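Local coordinates for DUF4875 domain-containing protein (Desulfovibrio piger, PDB 4LG3), which is of unknown function but belongs to the DUF4875 family of the CamS-like clan, at residues Thr13-Tyr18 with Arg65-Glu70; Pro22-Tyr27 with Ala99-Gly104; Ile31-Gln36 with Ile43-Ser48; Thr79-Pro84 with Phe88-Leu93. One frame throughout, in Å; residues are numbered along the deposited sequence.

Contact 1: Thr13-Tyr18 with Arg65-Glu70; sequences TKESPY and RYYAQE. With SO4 (sulfate ion), chain D.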
loop_
_atom_site.group_PDB
_atom_site.type_symbol
_atom_site.label_atom_id
_atom_site.label_comp_id
_atom_site.label_asym_id
_atom_site.label_seq_id
_atom_site.Cartn_x
_atom_site.Cartn_y
_atom_site.Cartn_z
ATOM N N THR A 13 -6.968 4.177 5.697
ATOM C CA THR A 13 -7.081 5.513 5.097
ATOM C C THR A 13 -8.333 5.568 4.238
ATOM O O THR A 13 -8.769 6.651 3.830
ATOM C CB THR A 13 -5.835 5.870 4.239
ATOM O OG1 THR A 13 -5.696 4.907 3.208
ATOM C CG2 THR A 13 -4.559 5.968 5.049
ATOM N N LYS A 14 -8.869 4.385 3.916
ATOM C CA LYS A 14 -10.033 4.223 3.061
ATOM C C LYS A 14 -10.648 2.849 3.279
ATOM O O LYS A 14 -9.926 1.860 3.339
ATOM C CB LYS A 14 -9.649 4.408 1.564
ATOM C CG LYS A 14 -10.846 4.581 0.653
ATOM C CD LYS A 14 -10.422 4.768 -0.773
ATOM C CE LYS A 14 -11.611 4.978 -1.670
ATOM N NZ LYS A 14 -11.160 5.504 -2.982
ATOM N N GLU A 15 -11.992 2.806 3.344
ATOM C CA GLU A 15 -12.812 1.601 3.547
ATOM C C GLU A 15 -14.086 1.718 2.745
ATOM O O GLU A 15 -14.769 2.745 2.829
ATOM C CB GLU A 15 -13.180 1.440 5.027
ATOM C CG GLU A 15 -12.057 1.000 5.942
ATOM C CD GLU A 15 -12.497 0.847 7.387
ATOM O OE1 GLU A 15 -13.716 0.719 7.632
ATOM O OE2 GLU A 15 -11.620 0.851 8.278
ATOM N N SER A 16 -14.424 0.697 1.956
ATOM C CA SER A 16 -15.686 0.764 1.201
ATOM C C SER A 16 -16.212 -0.613 0.852
ATOM O O SER A 16 -15.444 -1.481 0.445
ATOM C CB SER A 16 -15.560 1.614 -0.073
ATOM O OG SER A 16 -14.414 1.286 -0.832
ATOM N N PRO A 17 -17.528 -0.815 0.997
ATOM C CA PRO A 17 -18.118 -2.092 0.583
ATOM C C PRO A 17 -18.434 -2.142 -0.909
ATOM O O PRO A 17 -18.609 -1.108 -1.555
ATOM C CB PRO A 17 -19.412 -2.149 1.387
ATOM C CG PRO A 17 -19.841 -0.712 1.468
ATOM C CD PRO A 17 -18.565 0.120 1.477
ATOM N N TYR A 18 -18.538 -3.365 -1.437
ATOM C CA TYR A 18 -18.953 -3.672 -2.798
ATOM C C TYR A 18 -19.889 -4.865 -2.730
ATOM O O TYR A 18 -19.510 -5.943 -2.266
ATOM C CB TYR A 18 -17.773 -3.888 -3.748
ATOM C CG TYR A 18 -18.210 -4.345 -5.125
ATOM C CD1 TYR A 18 -18.817 -3.461 -6.018
ATOM C CD2 TYR A 18 -18.061 -5.669 -5.518
ATOM C CE1 TYR A 18 -19.246 -3.884 -7.274
ATOM C CE2 TYR A 18 -18.488 -6.103 -6.767
ATOM C CZ TYR A 18 -19.067 -5.205 -7.648
ATOM O OH TYR A 18 -19.473 -5.652 -8.885
ATOM N N ARG A 65 -7.875 -10.520 7.797
ATOM C CA ARG A 65 -8.497 -11.347 8.822
ATOM C C ARG A 65 -9.338 -10.515 9.777
ATOM O O ARG A 65 -10.467 -10.908 10.077
ATOM C CB ARG A 65 -7.439 -12.109 9.598
ATOM C CG ARG A 65 -6.731 -13.145 8.763
ATOM C CD ARG A 65 -6.043 -14.102 9.701
ATOM N NE ARG A 65 -5.007 -14.895 9.045
ATOM C CZ ARG A 65 -5.224 -16.074 8.489
ATOM N NH1 ARG A 65 -6.444 -16.592 8.473
ATOM N NH2 ARG A 65 -4.227 -16.744 7.941
ATOM N N TYR A 66 -8.833 -9.344 10.178
ATOM C CA TYR A 66 -9.527 -8.400 11.057
ATOM C C TYR A 66 -10.823 -7.894 10.414
ATOM O O TYR A 66 -11.877 -8.014 11.020
ATOM C CB TYR A 66 -8.624 -7.197 11.467
ATOM C CG TYR A 66 -9.416 -6.051 12.090
ATOM C CD1 TYR A 66 -10.048 -6.202 13.331
ATOM C CD2 TYR A 66 -9.623 -4.860 11.392
ATOM C CE1 TYR A 66 -10.863 -5.194 13.856
ATOM C CE2 TYR A 66 -10.427 -3.848 11.910
ATOM C CZ TYR A 66 -11.053 -4.023 13.136
ATOM O OH TYR A 66 -11.842 -3.016 13.631
ATOM N N TYR A 67 -10.751 -7.369 9.194
ATOM C CA TYR A 67 -11.894 -6.806 8.504
ATOM C C TYR A 67 -12.935 -7.842 8.136
ATOM O O TYR A 67 -14.121 -7.513 8.172
ATOM C CB TYR A 67 -11.456 -5.986 7.279
ATOM C CG TYR A 67 -10.950 -4.621 7.682
ATOM C CD1 TYR A 67 -11.832 -3.620 8.092
ATOM C CD2 TYR A 67 -9.587 -4.342 7.709
ATOM C CE1 TYR A 67 -11.369 -2.367 8.482
ATOM C CE2 TYR A 67 -9.110 -3.106 8.145
ATOM C CZ TYR A 67 -10.008 -2.113 8.497
ATOM O OH TYR A 67 -9.553 -0.866 8.824
ATOM N N ALA A 68 -12.525 -9.078 7.819
ATOM C CA ALA A 68 -13.456 -10.164 7.494
ATOM C C ALA A 68 -14.362 -10.447 8.714
ATOM O O ALA A 68 -15.580 -10.494 8.584
ATOM C CB ALA A 68 -12.679 -11.405 7.074
ATOM N N GLN A 69 -13.752 -10.513 9.897
ATOM C CA GLN A 69 -14.396 -10.730 11.179
ATOM C C GLN A 69 -15.268 -9.515 11.591
ATOM O O GLN A 69 -16.439 -9.690 11.909
ATOM C CB GLN A 69 -13.296 -11.008 12.234
ATOM C CG GLN A 69 -13.713 -10.992 13.722
ATOM C CD GLN A 69 -13.938 -12.358 14.318
ATOM O OE1 GLN A 69 -13.168 -13.310 14.096
ATOM N NE2 GLN A 69 -14.993 -12.464 15.124
ATOM N N GLU A 70 -14.703 -8.310 11.563
ATOM C CA GLU A 70 -15.349 -7.090 12.010
ATOM C C GLU A 70 -16.493 -6.650 11.102
ATOM O O GLU A 70 -17.539 -6.268 11.623
ATOM C CB GLU A 70 -14.309 -5.970 12.165
ATOM C CG GLU A 70 -14.875 -4.579 12.426
ATOM C CD GLU A 70 -15.814 -4.401 13.614
ATOM O OE1 GLU A 70 -15.507 -4.912 14.717
ATOM O OE2 GLU A 70 -16.828 -3.686 13.450
HETATM S S SO4 D . -7.456 -19.418 6.832
HETATM O O1 SO4 D . -7.179 -19.536 8.271
HETATM O O2 SO4 D . -8.742 -18.737 6.663
HETATM O O3 SO4 D . -6.352 -18.686 6.180
HETATM O O4 SO4 D . -7.549 -20.754 6.241
#
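Y67 reaches from helix 53-71 to E15 on strand 10-18, and this pair carries the whole contact. The phenol OH of Y67 donates to E15 OE2 at 2.7 Å, meeting the carboxylate from above its plane rather than within it. Because the acid sits at the edge of the phenol ring, Y67 CE1 also comes to 3.2 Å from E15 OE2. Carboxylate and ring planes stand 75° apart, and the two side chains cross at about a right angle. With CG beside the backbone N (chi1 -73°) and an extended chain beyond, E15 delivers its carboxylate to the end of the ring. The second oxygen, OE1, accepts a hydrogen bond from Y27 and has a weak, long ion pair with K71. The tight side is the body of Y67, whose side chain packs on V29, V76 and I78; Y66, itself exposed, covers one face of the ring with CD2. Farther off, R65 gives weak hydrogen bonds to a sulfate ion, probably from the crystallisation liquor, and packs on Y98. A buried helix tyrosine thus lies against the sheet and reaches an acid on strand 10-18: a helix packed on one face of a mixed sheet, with a tyrosine-carboxylate hydrogen bond at its end.

Contact 2: Pro22-Tyr27 with Ala99-Gly104; sequences PGRLRY and APDGKG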
loop_
_atom_site.group_PDB
_atom_site.type_symbol
_atom_site.label_atom_id
_atom_site.label_comp_id
_atom_site.label_asym_id
_atom_site.label_seq_id
_atom_site.Cartn_x
_atom_site.Cartn_y
_atom_site.Cartn_z
ATOM N N PRO A 22 -24.492 -10.662 -5.617
ATOM C CA PRO A 22 -25.575 -10.908 -4.636
ATOM C C PRO A 22 -25.225 -11.981 -3.588
ATOM O O PRO A 22 -24.708 -13.058 -3.932
ATOM C CB PRO A 22 -26.767 -11.330 -5.506
ATOM C CG PRO A 22 -26.189 -11.703 -6.862
ATOM C CD PRO A 22 -24.957 -10.871 -7.011
ATOM N N GLY A 23 -25.447 -11.613 -2.314
ATOM C CA GLY A 23 -25.154 -12.423 -1.133
ATOM C C GLY A 23 -23.678 -12.612 -0.829
ATOM O O GLY A 23 -23.301 -13.560 -0.139
ATOM N N ARG A 24 -22.823 -11.737 -1.352
ATOM C CA ARG A 24 -21.385 -11.871 -1.173
ATOM C C ARG A 24 -20.765 -10.487 -1.082
ATOM O O ARG A 24 -20.350 -9.907 -2.091
ATOM C CB ARG A 24 -20.795 -12.704 -2.322
ATOM C CG ARG A 24 -19.374 -13.130 -2.083
ATOM C CD ARG A 24 -19.019 -14.380 -2.835
ATOM N NE ARG A 24 -17.683 -14.808 -2.425
ATOM C CZ ARG A 24 -17.447 -15.722 -1.492
ATOM N NH1 ARG A 24 -18.453 -16.368 -0.915
ATOM N NH2 ARG A 24 -16.204 -16.009 -1.139
ATOM N N LEU A 25 -20.742 -9.959 0.136
ATOM C CA LEU A 25 -20.202 -8.651 0.457
ATOM C C LEU A 25 -18.677 -8.654 0.382
ATOM O O LEU A 25 -18.016 -9.465 1.036
ATOM C CB LEU A 25 -20.669 -8.189 1.865
ATOM C CG LEU A 25 -20.018 -6.889 2.443
ATOM C CD1 LEU A 25 -20.644 -5.650 1.868
ATOM C CD2 LEU A 25 -20.149 -6.845 3.953
ATOM N N ARG A 26 -18.138 -7.721 -0.405
ATOM C CA ARG A 26 -16.714 -7.464 -0.527
ATOM C C ARG A 26 -16.369 -6.182 0.258
ATOM O O ARG A 26 -17.129 -5.214 0.223
ATOM C CB ARG A 26 -16.318 -7.343 -1.992
ATOM C CG ARG A 26 -14.834 -7.151 -2.205
ATOM C CD ARG A 26 -14.485 -7.155 -3.674
ATOM N NE ARG A 26 -13.055 -6.919 -3.850
ATOM C CZ ARG A 26 -12.353 -7.275 -4.914
ATOM N NH1 ARG A 26 -12.946 -7.862 -5.945
ATOM N NH2 ARG A 26 -11.048 -7.048 -4.958
ATOM N N TYR A 27 -15.253 -6.184 0.990
ATOM C CA TYR A 27 -14.856 -4.989 1.718
ATOM C C TYR A 27 -13.464 -4.638 1.292
ATOM O O TYR A 27 -12.549 -5.449 1.434
ATOM C CB TYR A 27 -14.984 -5.190 3.215
ATOM C CG TYR A 27 -15.157 -3.902 3.990
ATOM C CD1 TYR A 27 -16.368 -3.212 3.978
ATOM C CD2 TYR A 27 -14.140 -3.410 4.792
ATOM C CE1 TYR A 27 -16.538 -2.036 4.713
ATOM C CE2 TYR A 27 -14.301 -2.246 5.533
ATOM C CZ TYR A 27 -15.507 -1.567 5.504
ATOM O OH TYR A 27 -15.666 -0.433 6.272
ATOM N N ALA A 99 -10.914 -14.607 1.209
ATOM C CA ALA A 99 -12.267 -15.163 1.097
ATOM C C ALA A 99 -12.362 -16.329 2.099
ATOM O O ALA A 99 -12.052 -17.464 1.730
ATOM C CB ALA A 99 -12.541 -15.615 -0.326
ATOM N N PRO A 100 -12.707 -16.051 3.392
ATOM C CA PRO A 100 -12.701 -17.117 4.419
ATOM C C PRO A 100 -13.390 -18.440 4.038
ATOM O O PRO A 100 -12.918 -19.490 4.459
ATOM C CB PRO A 100 -13.421 -16.476 5.625
ATOM C CG PRO A 100 -13.294 -15.034 5.442
ATOM C CD PRO A 100 -13.033 -14.736 3.985
ATOM N N ASP A 101 -14.481 -18.397 3.263
ATOM C CA ASP A 101 -15.232 -19.597 2.878
ATOM C C ASP A 101 -14.581 -20.380 1.684
ATOM O O ASP A 101 -15.116 -21.413 1.276
ATOM C CB ASP A 101 -16.714 -19.250 2.568
ATOM C CG ASP A 101 -16.999 -18.470 1.282
ATOM O OD1 ASP A 101 -16.036 -18.121 0.564
ATOM O OD2 ASP A 101 -18.183 -18.178 1.023
ATOM N N GLY A 102 -13.455 -19.896 1.170
ATOM C CA GLY A 102 -12.703 -20.545 0.104
ATOM C C GLY A 102 -13.333 -20.530 -1.279
ATOM O O GLY A 102 -12.999 -21.374 -2.115
ATOM N N LYS A 103 -14.213 -19.547 -1.544
ATOM C CA LYS A 103 -14.967 -19.404 -2.794
ATOM C C LYS A 103 -14.626 -18.105 -3.558
ATOM O O LYS A 103 -15.362 -17.698 -4.450
ATOM C CB LYS A 103 -16.477 -19.473 -2.514
ATOM C CG LYS A 103 -16.956 -20.858 -2.107
ATOM C CD LYS A 103 -18.376 -20.834 -1.540
ATOM C CE LYS A 103 -18.705 -22.133 -0.838
ATOM N NZ LYS A 103 -20.132 -22.217 -0.415
ATOM N N GLY A 104 -13.503 -17.506 -3.221
ATOM C CA GLY A 104 -12.982 -16.307 -3.861
ATOM C C GLY A 104 -13.864 -15.075 -3.863
ATOM O O GLY A 104 -14.640 -14.846 -2.940
#
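R24 and D101 meet end-on in a two-pronged salt bridge. R24 NH1 donates to D101 OD2 at 2.7 Å, almost straight at 172° and onto the syn lone pair, while R24 NH2 reaches D101 OD1 at 2.7 Å. The guanidinium and carboxylate planes lie only 16° apart. R24 NH2 has a second acceptor, the carbonyl oxygen G104 O, also at 2.7 Å, and R24 NE adds a weak bond of 3.1 Å to the same G104 O. V105 O is another weak partner of NE. The acid is itself held: D101 OD1 takes the K103 backbone N at 3.1 Å from above the carboxylate plane, an Asx turn that overlaps the type I turn from A99 to G102. Further out, K103 CB lies over one face of the guanidinium, 3.7 Å from R24 NH2, and A99 CB sits at its edge. R24 gets there by an extended chain, with CG opposite the backbone N (chi1 -168°), and it also touches A74 and V75. Several bonds in nearly one plane therefore fix the orientation of the buried guanidinium; its charge is probably balanced by D101, and the G104 carbonyl would add to this.

Contact 3: Ile31-Gln36 with Ile43-Ser48; sequences IVLVEQ and IARRDS. With SO4 (sulfate ion), chain E.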
loop_
_atom_site.group_PDB
_atom_site.type_symbol
_atom_site.label_atom_id
_atom_site.label_comp_id
_atom_site.label_asym_id
_atom_site.label_seq_id
_atom_site.Cartn_x
_atom_site.Cartn_y
_atom_site.Cartn_z
ATOM N N ILE A 31 -4.663 0.681 3.704
ATOM C CA ILE A 31 -4.035 0.892 4.999
ATOM C C ILE A 31 -2.669 1.526 4.792
ATOM O O ILE A 31 -2.135 1.510 3.677
ATOM C CB ILE A 31 -3.968 -0.430 5.848
ATOM C CG1 ILE A 31 -3.128 -1.525 5.181
ATOM C CG2 ILE A 31 -5.394 -0.927 6.257
ATOM C CD1 ILE A 31 -2.638 -2.656 6.127
ATOM N N VAL A 32 -2.113 2.106 5.868
ATOM C CA VAL A 32 -0.755 2.672 5.901
ATOM C C VAL A 32 -0.083 2.208 7.197
ATOM O O VAL A 32 -0.778 1.956 8.194
ATOM C CB VAL A 32 -0.656 4.234 5.761
ATOM C CG1 VAL A 32 -1.071 4.716 4.377
ATOM C CG2 VAL A 32 -1.425 4.965 6.868
ATOM N N LEU A 33 1.268 2.174 7.198
ATOM C CA LEU A 33 2.048 1.870 8.383
ATOM C C LEU A 33 2.118 3.093 9.261
ATOM O O LEU A 33 2.344 4.201 8.754
ATOM C CB LEU A 33 3.462 1.402 8.038
ATOM C CG LEU A 33 3.610 0.112 7.263
ATOM C CD1 LEU A 33 5.073 -0.192 7.055
ATOM C CD2 LEU A 33 2.860 -1.062 7.937
ATOM N N VAL A 34 1.939 2.904 10.572
ATOM C CA VAL A 34 2.002 4.008 11.533
ATOM C C VAL A 34 2.997 3.721 12.653
ATOM O O VAL A 34 3.423 2.580 12.865
ATOM C CB VAL A 34 0.618 4.387 12.129
ATOM C CG1 VAL A 34 -0.340 4.858 11.034
ATOM C CG2 VAL A 34 0.019 3.241 12.947
ATOM N N GLU A 35 3.360 4.780 13.378
ATOM C CA GLU A 35 4.200 4.669 14.578
ATOM C C GLU A 35 3.807 5.744 15.564
ATOM O O GLU A 35 3.154 6.702 15.175
ATOM C CB GLU A 35 5.703 4.748 14.232
ATOM C CG GLU A 35 6.161 6.098 13.716
ATOM C CD GLU A 35 7.618 6.144 13.318
ATOM O OE1 GLU A 35 8.466 5.648 14.092
ATOM O OE2 GLU A 35 7.913 6.680 12.228
ATOM N N GLN A 36 4.233 5.614 16.823
ATOM C CA GLN A 36 4.035 6.651 17.854
ATOM C C GLN A 36 5.176 7.638 17.840
ATOM O O GLN A 36 6.339 7.211 17.789
ATOM C CB GLN A 36 3.990 6.054 19.258
ATOM C CG GLN A 36 2.873 5.102 19.525
ATOM C CD GLN A 36 2.772 4.864 21.006
ATOM O OE1 GLN A 36 2.275 5.710 21.760
ATOM N NE2 GLN A 36 3.272 3.722 21.460
ATOM N N ILE A 43 1.525 8.673 13.860
ATOM C CA ILE A 43 1.858 9.349 12.616
ATOM C C ILE A 43 2.153 8.311 11.556
ATOM O O ILE A 43 2.430 7.153 11.888
ATOM C CB ILE A 43 3.077 10.313 12.812
ATOM C CG1 ILE A 43 4.331 9.551 13.315
ATOM C CG2 ILE A 43 2.722 11.524 13.709
ATOM C CD1 ILE A 43 5.618 10.252 13.195
ATOM N N ALA A 44 2.150 8.732 10.290
ATOM C CA ALA A 44 2.590 7.880 9.190
ATOM C C ALA A 44 4.043 7.501 9.457
ATOM O O ALA A 44 4.813 8.363 9.879
ATOM C CB ALA A 44 2.466 8.631 7.879
ATOM N N ARG A 45 4.389 6.215 9.339
ATOM C CA ARG A 45 5.730 5.712 9.626
ATOM C C ARG A 45 6.772 6.461 8.773
ATOM O O ARG A 45 6.685 6.474 7.546
ATOM C CB ARG A 45 5.800 4.196 9.401
ATOM C CG ARG A 45 7.126 3.629 9.843
ATOM C CD ARG A 45 6.974 2.230 10.296
ATOM N NE ARG A 45 8.258 1.667 10.685
ATOM C CZ ARG A 45 8.417 0.407 11.065
ATOM N NH1 ARG A 45 7.372 -0.416 11.119
ATOM N NH2 ARG A 45 9.623 -0.050 11.381
ATOM N N ARG A 46 7.716 7.122 9.458
ATOM C CA ARG A 46 8.741 7.990 8.891
ATOM C C ARG A 46 9.680 7.248 7.936
ATOM O O ARG A 46 10.060 7.812 6.919
ATOM C CB ARG A 46 9.530 8.683 10.016
ATOM C CG ARG A 46 8.684 9.658 10.831
ATOM C CD ARG A 46 9.528 10.574 11.681
ATOM N NE ARG A 46 9.392 10.268 13.103
ATOM C CZ ARG A 46 8.944 11.124 14.023
ATOM N NH1 ARG A 46 8.565 12.351 13.677
ATOM N NH2 ARG A 46 8.861 10.756 15.293
ATOM N N ASP A 47 10.056 6.003 8.266
ATOM C CA ASP A 47 10.963 5.183 7.466
ATOM C C ASP A 47 10.604 3.706 7.629
ATOM O O ASP A 47 10.649 3.199 8.734
ATOM C CB ASP A 47 12.429 5.455 7.890
ATOM C CG ASP A 47 13.514 4.998 6.917
ATOM O OD1 ASP A 47 13.527 3.800 6.558
ATOM O OD2 ASP A 47 14.391 5.828 6.564
ATOM N N SER A 48 10.244 3.027 6.543
ATOM C CA SER A 48 9.907 1.595 6.568
ATOM C C SER A 48 10.961 0.734 5.790
ATOM O O SER A 48 10.720 -0.453 5.529
ATOM C CB SER A 48 8.496 1.355 6.014
ATOM O OG SER A 48 8.247 1.989 4.771
HETATM S S SO4 E . 9.943 9.717 18.061
HETATM O O1 SO4 E . 9.624 9.171 19.384
HETATM O O2 SO4 E . 9.468 11.107 17.937
HETATM O O3 SO4 E . 11.398 9.699 17.864
HETATM O O4 SO4 E . 9.285 8.867 17.064
HETATM O O HOH W 1 4.330 0.393 11.273
HETATM O O HOH W 2 10.183 5.368 11.072
#
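E35 and I43 pair across the beta hairpin of strands 26-36 and 42-44, with E35 N to I43 O at 3.0 Å and I43 N to E35 O at 2.9 Å. From CB the E35 side chain leaves with CG between the backbone N and the carbonyl carbon (chi1 67°), and then runs extended over the second strand. CG lies 3.9 Å from I43 CG1 and also near R45 CA. E35 CD comes within 4.0 Å of R46 N. At the tip, OE2 receives R46 N at 2.8 Å, nearly straight at 173°, and a water that also accepts from D47 N. R46 NE stays 4.0 Å from E35 OE2, a long ion pair in which the oxygen lies well out of the guanidinium plane. I43 CD1 covers the centre of one face of that guanidinium, and R46 NH2 donates to sulfate O4 at 2.6 Å. Just past strand 42-44, R45 N bonds L33 O at 2.9 Å, and L33 CD1 packs on S48 CB. The hairpin sits beside strand 10-18, where V34 touches A11, and L33 touches L80 of strand 75-81 and T59 of helix 53-71.

Contact 4: Thr79-Pro84 with Phe88-Leu93; sequences TLDSQP and FGKTVL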
loop_
_atom_site.group_PDB
_atom_site.type_symbol
_atom_site.label_atom_id
_atom_site.label_comp_id
_atom_site.label_asym_id
_atom_site.label_seq_id
_atom_site.Cartn_x
_atom_site.Cartn_y
_atom_site.Cartn_z
ATOM N N THR A 79 -4.949 -3.168 0.659
ATOM C CA THR A 79 -3.819 -2.561 -0.037
ATOM C C THR A 79 -3.055 -1.738 0.980
ATOM O O THR A 79 -3.637 -0.842 1.609
ATOM C CB THR A 79 -4.213 -1.703 -1.265
ATOM O OG1 THR A 79 -5.000 -2.490 -2.151
ATOM C CG2 THR A 79 -2.993 -1.168 -2.019
ATOM N N LEU A 80 -1.753 -2.050 1.146
ATOM C CA LEU A 80 -0.881 -1.281 2.004
ATOM C C LEU A 80 -0.150 -0.265 1.133
ATOM O O LEU A 80 0.579 -0.647 0.219
ATOM C CB LEU A 80 0.092 -2.177 2.788
ATOM C CG LEU A 80 1.192 -1.501 3.611
ATOM C CD1 LEU A 80 0.608 -0.746 4.802
ATOM C CD2 LEU A 80 2.209 -2.527 4.071
ATOM N N ASP A 81 -0.369 1.034 1.416
ATOM C CA ASP A 81 0.302 2.121 0.695
ATOM C C ASP A 81 1.559 2.591 1.448
ATOM O O ASP A 81 1.646 2.421 2.658
ATOM C CB ASP A 81 -0.648 3.302 0.435
ATOM C CG ASP A 81 -1.773 2.983 -0.521
ATOM O OD1 ASP A 81 -1.489 2.429 -1.613
ATOM O OD2 ASP A 81 -2.932 3.341 -0.211
ATOM N N SER A 82 2.521 3.177 0.722
ATOM C CA SER A 82 3.797 3.673 1.261
ATOM C C SER A 82 3.597 4.780 2.291
ATOM O O SER A 82 4.426 4.942 3.187
ATOM C CB SER A 82 4.702 4.171 0.140
ATOM O OG SER A 82 4.076 5.197 -0.614
ATOM N N GLN A 83 2.504 5.529 2.167
ATOM C CA GLN A 83 2.155 6.635 3.043
ATOM C C GLN A 83 0.785 7.209 2.664
ATOM O O GLN A 83 0.309 6.949 1.557
ATOM C CB GLN A 83 3.237 7.742 2.931
ATOM C CG GLN A 83 3.350 8.408 1.555
ATOM C CD GLN A 83 4.425 9.436 1.496
ATOM O OE1 GLN A 83 4.769 10.106 2.468
ATOM N NE2 GLN A 83 4.999 9.569 0.357
ATOM N N PRO A 84 0.137 8.033 3.524
ATOM C CA PRO A 84 -1.099 8.717 3.075
ATOM C C PRO A 84 -0.767 9.686 1.928
ATOM O O PRO A 84 0.332 10.217 1.859
ATOM C CB PRO A 84 -1.562 9.487 4.319
ATOM C CG PRO A 84 -0.801 8.909 5.448
ATOM C CD PRO A 84 0.509 8.457 4.889
ATOM N N PHE A 88 -0.731 9.566 -7.028
ATOM C CA PHE A 88 0.667 9.592 -7.469
ATOM C C PHE A 88 1.559 10.308 -6.464
ATOM O O PHE A 88 2.534 10.934 -6.846
ATOM C CB PHE A 88 0.764 10.191 -8.876
ATOM C CG PHE A 88 -0.097 9.402 -9.840
ATOM C CD1 PHE A 88 0.284 8.125 -10.256
ATOM C CD2 PHE A 88 -1.324 9.900 -10.270
ATOM C CE1 PHE A 88 -0.545 7.364 -11.084
ATOM C CE2 PHE A 88 -2.154 9.137 -11.100
ATOM C CZ PHE A 88 -1.766 7.865 -11.485
ATOM N N GLY A 89 1.226 10.153 -5.180
ATOM C CA GLY A 89 1.976 10.679 -4.046
ATOM C C GLY A 89 2.350 9.557 -3.095
ATOM O O GLY A 89 2.800 9.803 -1.971
ATOM N N LYS A 90 2.154 8.303 -3.546
ATOM C CA LYS A 90 2.375 7.082 -2.762
ATOM C C LYS A 90 2.381 5.909 -3.699
ATOM O O LYS A 90 1.977 6.063 -4.859
ATOM C CB LYS A 90 1.263 6.897 -1.681
ATOM C CG LYS A 90 -0.098 6.596 -2.297
ATOM C CD LYS A 90 -1.294 6.793 -1.390
ATOM C CE LYS A 90 -2.532 6.404 -2.161
ATOM N NZ LYS A 90 -3.747 6.755 -1.428
ATOM N N THR A 91 2.837 4.732 -3.200
ATOM C CA THR A 91 2.885 3.481 -3.965
ATOM C C THR A 91 2.446 2.321 -3.086
ATOM O O THR A 91 2.379 2.452 -1.883
ATOM C CB THR A 91 4.290 3.208 -4.571
ATOM O OG1 THR A 91 5.271 3.127 -3.536
ATOM C CG2 THR A 91 4.686 4.196 -5.651
ATOM N N VAL A 92 2.184 1.182 -3.704
ATOM C CA VAL A 92 1.767 -0.071 -3.083
ATOM C C VAL A 92 2.980 -0.788 -2.522
ATOM O O VAL A 92 3.920 -1.072 -3.262
ATOM C CB VAL A 92 1.018 -0.974 -4.114
ATOM C CG1 VAL A 92 0.628 -2.318 -3.516
ATOM C CG2 VAL A 92 -0.196 -0.257 -4.659
ATOM N N LEU A 93 2.924 -1.109 -1.224
ATOM C CA LEU A 93 3.933 -1.893 -0.521
ATOM C C LEU A 93 3.509 -3.377 -0.406
ATOM O O LEU A 93 4.365 -4.252 -0.361
ATOM C CB LEU A 93 4.195 -1.318 0.877
ATOM C CG LEU A 93 4.852 0.056 0.980
ATOM C CD1 LEU A 93 5.220 0.354 2.415
ATOM C CD2 LEU A 93 6.095 0.185 0.048
HETATM O O HOH W 3 -3.339 5.999 1.589
#
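With chi1 58°, S82 holds OG between its backbone N and carbonyl carbon, where T91 N donates to it at 2.9 Å. K90 has a similar first torsion (chi1 68°) and an extended chain beyond it, so its methylenes cross the start of the loop after strand 75-81, K90 CD lying 3.4 Å from Q83 O and K90 CE near the D81 carboxylate. The ammonium then stands 3.7 Å from it, K90 NZ to D81 OD2, a long ion pair bridged by a water that donates to OD2 and accepts from NZ. D81 OD2 has a stronger partner in R30, and K90 NZ one in G85 O. The backbone beneath is the antiparallel hairpin of strands 75-81 and 92-98. S82 N gives T91 O a bond of 2.7 Å, L93 N gives L80 O one of 2.8 Å, and D81 faces V92 as the non-hydrogen-bonded pair between them. Past the paired residues, S82 OG and T91 OG1 each bond to the amide group of Q131 on helix 125-137. Q83 NE2 makes a weak bond of 3.2 Å to G89 O, its stronger partner being L128 O on that helix. Packing completes the join: L80 CD2 touches L93 CB at 4.0 Å, and L80 also packs on L56 and V60 of helix 53-71, while L93 CG leans on S82 CA. On the side of D81 and V92, T79 CG2 meets V92 CG2 at 4.0 Å, the two side chains crossing at about a right angle.

From the N terminus, contact 1 closes the first long loop, from strand 10-18 to the end of helix 53-71. Contact 2 opens inside that loop, before strand 26-36, and closes after strand 92-98, so the two cross; they touch through E15 and Y27. Contact 3, the hairpin of strands 26-36 and 42-44, is nested within both. Contact 4, the next hairpin, follows contacts 1 and 3 in series and lies inside the loop of contact 2. Contacts 3 and 4 adjoin where I31 hydrogen-bonds T79 and D81, joining strands 26-36 and 75-81. All four reach the same mixed sheet, and contact 1 adds the helix lying against it.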